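Side-chain contacts in molinate hydrolase (Gulosibacter molinativorax, PDB 4UB9), which probably hydrolyses carbon-nitrogen bonds other than peptide bonds, as a zinc-containing amidohydrolase named for the thiocarbamate herbicide molinate: residues V195-R198 / T199-D202; V50-P53 / E54-V57. All coordinates share one frame; numbering follows the deposited sequence.

Contact 1: V195-R198 / T199-D202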
loop_
_atom_site.group_PDB
_atom_site.type_symbol
_atom_site.label_atom_id
_atom_site.label_comp_id
_atom_site.label_asym_id
_atom_site.label_seq_id
_atom_site.Cartn_x
_atom_site.Cartn_y
_atom_site.Cartn_z
ATOM N N VAL A 195 -6.820 7.555 2.176
ATOM C CA VAL A 195 -8.088 7.609 1.462
ATOM C C VAL A 195 -9.141 8.477 2.095
ATOM O O VAL A 195 -10.303 8.409 1.726
ATOM C CB VAL A 195 -8.698 6.203 1.269
ATOM C CG1 VAL A 195 -7.756 5.298 0.509
ATOM C CG2 VAL A 195 -9.008 5.545 2.600
ATOM N N MET A 196 -8.753 9.271 3.074
ATOM C CA MET A 196 -9.676 10.177 3.737
ATOM C C MET A 196 -9.087 11.599 3.692
ATOM O O MET A 196 -7.910 11.766 3.403
ATOM C CB MET A 196 -9.896 9.773 5.183
ATOM C CG MET A 196 -8.675 9.984 6.057
ATOM S SD MET A 196 -8.748 9.167 7.666
ATOM C CE MET A 196 -10.146 10.027 8.370
ATOM N N SER A 197 -9.923 12.601 3.943
ATOM C CA SER A 197 -9.444 13.950 3.955
ATOM C C SER A 197 -8.490 14.138 5.142
ATOM O O SER A 197 -8.726 13.606 6.231
ATOM C CB SER A 197 -10.585 14.978 4.031
ATOM O OG SER A 197 -11.317 14.851 5.233
ATOM N N ARG A 198 -7.452 14.930 4.924
ATOM C CA ARG A 198 -6.563 15.322 5.999
ATOM C C ARG A 198 -7.323 16.128 7.044
ATOM O O ARG A 198 -7.131 15.947 8.254
ATOM C CB ARG A 198 -5.397 16.102 5.432
ATOM C CG ARG A 198 -4.362 16.563 6.442
ATOM C CD ARG A 198 -3.272 17.354 5.716
ATOM N NE ARG A 198 -3.737 18.425 4.807
ATOM C CZ ARG A 198 -4.455 19.516 5.130
ATOM N NH1 ARG A 198 -4.877 19.749 6.378
ATOM N NH2 ARG A 198 -4.774 20.380 4.169
ATOM N N THR A 199 -8.227 16.980 6.588
ATOM C CA THR A 199 -8.978 17.837 7.511
ATOM C C THR A 199 -9.781 16.994 8.509
ATOM O O THR A 199 -9.748 17.244 9.725
ATOM C CB THR A 199 -9.953 18.736 6.741
ATOM O OG1 THR A 199 -9.219 19.540 5.824
ATOM C CG2 THR A 199 -10.708 19.631 7.710
ATOM N N PHE A 200 -10.478 15.973 8.002
ATOM C CA PHE A 200 -11.297 15.104 8.882
ATOM C C PHE A 200 -10.402 14.265 9.790
ATOM O O PHE A 200 -10.634 14.159 10.969
ATOM C CB PHE A 200 -12.202 14.195 8.061
ATOM C CG PHE A 200 -13.097 13.302 8.893
ATOM C CD1 PHE A 200 -13.913 13.829 9.875
ATOM C CD2 PHE A 200 -13.109 11.953 8.692
ATOM C CE1 PHE A 200 -14.709 13.015 10.657
ATOM C CE2 PHE A 200 -13.913 11.125 9.452
ATOM C CZ PHE A 200 -14.722 11.657 10.427
ATOM N N ALA A 201 -9.342 13.710 9.227
ATOM C CA ALA A 201 -8.395 12.918 10.016
ATOM C C ALA A 201 -7.782 13.736 11.152
ATOM O O ALA A 201 -7.686 13.274 12.279
ATOM C CB ALA A 201 -7.307 12.354 9.141
ATOM N N ASP A 202 -7.439 14.987 10.869
ATOM C CA ASP A 202 -6.857 15.866 11.902
ATOM C C ASP A 202 -7.858 16.207 12.970
ATOM O O ASP A 202 -7.552 16.291 14.155
ATOM C CB ASP A 202 -6.284 17.175 11.290
ATOM C CG ASP A 202 -5.016 16.954 10.511
ATOM O OD1 ASP A 202 -4.396 15.868 10.593
ATOM O OD2 ASP A 202 -4.618 17.856 9.753
#
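Arg198 and Asp202 meet one turn apart at the start of helix 198-209. The arginine runs extended as far as CD and then folds at chi3 (50°), which brings one face of its guanidinium over the backbone N of Thr199. Asp202 OD2 lies at the edge of that group and in its plane, but the salt bridge is long, with NH1 3.9 Å from OD2, and the two charged planes are turned 38° apart. Nearer the backbone, the arginine CG is closer, 3.6 Å from the same OD2. The other carboxylate oxygen, OD1, forms a salt bridge with Arg193, so two arginines share this acid. In the backbone, Asp202 N donates to Arg198 O (2.8 Å).

Ser197 occupies the N-cap: its OG accepts from Phe200 N at 3.1 Å, and its carbonyl O takes the N-H of Ala201. Met196, just before the cap, adds the hydrophobic staple. Bent at chi3 (-63°), its chain places CE 3.8 Å from Ala201 CB, and the same methyl approaches the Phe200 ring obliquely, 3.5 Å from CD2.

The hydroxyl of Thr199 is hydrogen-bonded to Asp384 of the second subunit, whose carboxylate also accepts from Arg198 N. Glu113 of the second subunit likewise bonds Ser197 OG, which places this helix start in a subunit interface.

Contact 2: V50-P53 / E54-V57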
loop_
_atom_site.group_PDB
_atom_site.type_symbol
_atom_site.label_atom_id
_atom_site.label_comp_id
_atom_site.label_asym_id
_atom_site.label_seq_id
_atom_site.Cartn_x
_atom_site.Cartn_y
_atom_site.Cartn_z
ATOM N N VAL A 50 -18.022 -17.902 51.455
ATOM C CA VAL A 50 -19.087 -18.870 51.142
ATOM C C VAL A 50 -20.431 -18.130 50.926
ATOM O O VAL A 50 -20.786 -17.212 51.692
ATOM C CB VAL A 50 -19.202 -19.979 52.234
ATOM C CG1 VAL A 50 -19.530 -19.361 53.583
ATOM C CG2 VAL A 50 -20.266 -21.003 51.882
ATOM N N PRO A 51 -21.160 -18.500 49.863
ATOM C CA PRO A 51 -22.452 -17.883 49.597
ATOM C C PRO A 51 -23.476 -18.201 50.682
ATOM O O PRO A 51 -23.426 -19.284 51.269
ATOM C CB PRO A 51 -22.872 -18.483 48.277
ATOM C CG PRO A 51 -22.011 -19.665 48.040
ATOM C CD PRO A 51 -20.795 -19.512 48.864
ATOM N N VAL A 52 -24.309 -17.216 50.995
ATOM C CA VAL A 52 -25.230 -17.305 52.105
ATOM C C VAL A 52 -26.651 -17.399 51.573
ATOM O O VAL A 52 -27.142 -16.465 50.973
ATOM C CB VAL A 52 -24.998 -16.194 53.201
ATOM C CG1 VAL A 52 -24.274 -14.983 52.660
ATOM C CG2 VAL A 52 -26.284 -15.808 53.936
ATOM N N PRO A 53 -27.309 -18.551 51.768
ATOM C CA PRO A 53 -28.662 -18.685 51.234
ATOM C C PRO A 53 -29.696 -17.827 51.975
ATOM O O PRO A 53 -29.411 -17.252 53.021
ATOM C CB PRO A 53 -28.971 -20.186 51.384
ATOM C CG PRO A 53 -27.739 -20.832 51.946
ATOM C CD PRO A 53 -26.958 -19.725 52.592
ATOM N N GLU A 54 -30.892 -17.764 51.415
ATOM C CA GLU A 54 -32.051 -17.121 52.094
ATOM C C GLU A 54 -31.800 -15.723 52.561
ATOM O O GLU A 54 -32.068 -15.365 53.717
ATOM C CB GLU A 54 -32.569 -17.994 53.248
ATOM C CG GLU A 54 -33.532 -18.961 52.642
ATOM C CD GLU A 54 -33.697 -20.258 53.367
ATOM O OE1 GLU A 54 -33.018 -20.511 54.390
ATOM O OE2 GLU A 54 -34.522 -21.043 52.873
ATOM N N THR A 55 -31.185 -14.975 51.675
ATOM C CA THR A 55 -30.722 -13.647 52.031
ATOM C C THR A 55 -31.568 -12.626 51.333
ATOM O O THR A 55 -32.094 -12.860 50.269
ATOM C CB THR A 55 -29.233 -13.438 51.705
ATOM O OG1 THR A 55 -28.456 -14.526 52.241
ATOM C CG2 THR A 55 -28.734 -12.145 52.307
ATOM N N THR A 56 -31.716 -11.519 52.023
ATOM C CA THR A 56 -32.423 -10.388 51.545
ATOM C C THR A 56 -31.511 -9.164 51.590
ATOM O O THR A 56 -30.787 -8.925 52.554
ATOM C CB THR A 56 -33.731 -10.151 52.346
ATOM O OG1 THR A 56 -34.696 -11.136 51.926
ATOM C CG2 THR A 56 -34.304 -8.747 52.124
ATOM N N VAL A 57 -31.590 -8.394 50.514
ATOM C CA VAL A 57 -30.851 -7.146 50.388
ATOM C C VAL A 57 -31.812 -5.983 50.257
ATOM O O VAL A 57 -32.733 -6.006 49.432
ATOM C CB VAL A 57 -29.959 -7.142 49.149
ATOM C CG1 VAL A 57 -29.227 -5.804 49.033
ATOM C CG2 VAL A 57 -28.987 -8.301 49.200
#
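Thr55 turns OG1 back beside its own backbone N (chi1 -50°), which aims the hydroxyl at the preceding chain. Val52 has CG1 only 22° from its backbone N, which leaves CG2 on the far side but well short of anti. The hydroxyl therefore meets two carbonyls of the corner: OG1 lies 2.7 Å from Val52 O and 3.0 Å from Pro53 O. It has a single proton for these two acceptors. The two side chains cross at about a right angle, and CG2 of Val52 comes to 3.0 Å from Thr55 OG1. So short a methyl-oxygen approach, coupled to the unstaggered valine torsion, makes the modelled rotamer of Val52 doubtful.

The bend between these residues is made at Pro53 and Glu54. Glu54 has a left-handed backbone conformation (phi 53°), and with Thr55 it faces Gly41, the pair forming a G1 beta bulge. Backbone hydrogen bonds follow the change of course: Val52 is joined to Leu43, Thr55 to Gly41, and Val57 to Ile38, as the chain passes into strand 55-60. That strand lies between 36-39 and 63-69, antiparallel to both, in a four-stranded mixed sheet; such a sheet is consistent with the small beta domain that accompanies the barrel in many amidohydrolases.

Pro53 and Glu54 are exposed at the corner, and the glutamate side chain, extended beyond CG, touches Thr70, to which its backbone is also hydrogen-bonded. On the inward side, the buried Thr55 packs against Leu43 of strand 41-43.

Overall arrangement
Contact 2 comes first along the chain and closes before contact 1 opens, and the two do not touch: their centres are 56 Å apart and their nearest atoms about 45 Å. They lie on opposite sides of the chain's centre, at 29 Å (contact 1) and 28 Å (contact 2) measured from centre to centre. Neither is part of the zinc site formed with His282 and His302. Their surroundings differ as well. Residues 195-202 lie against the second subunit, so a helix start is joined to the assembly there, whereas no other protein chain of the assembly touches residues 50-57, where a loop enters an inner strand of the four-stranded sheet.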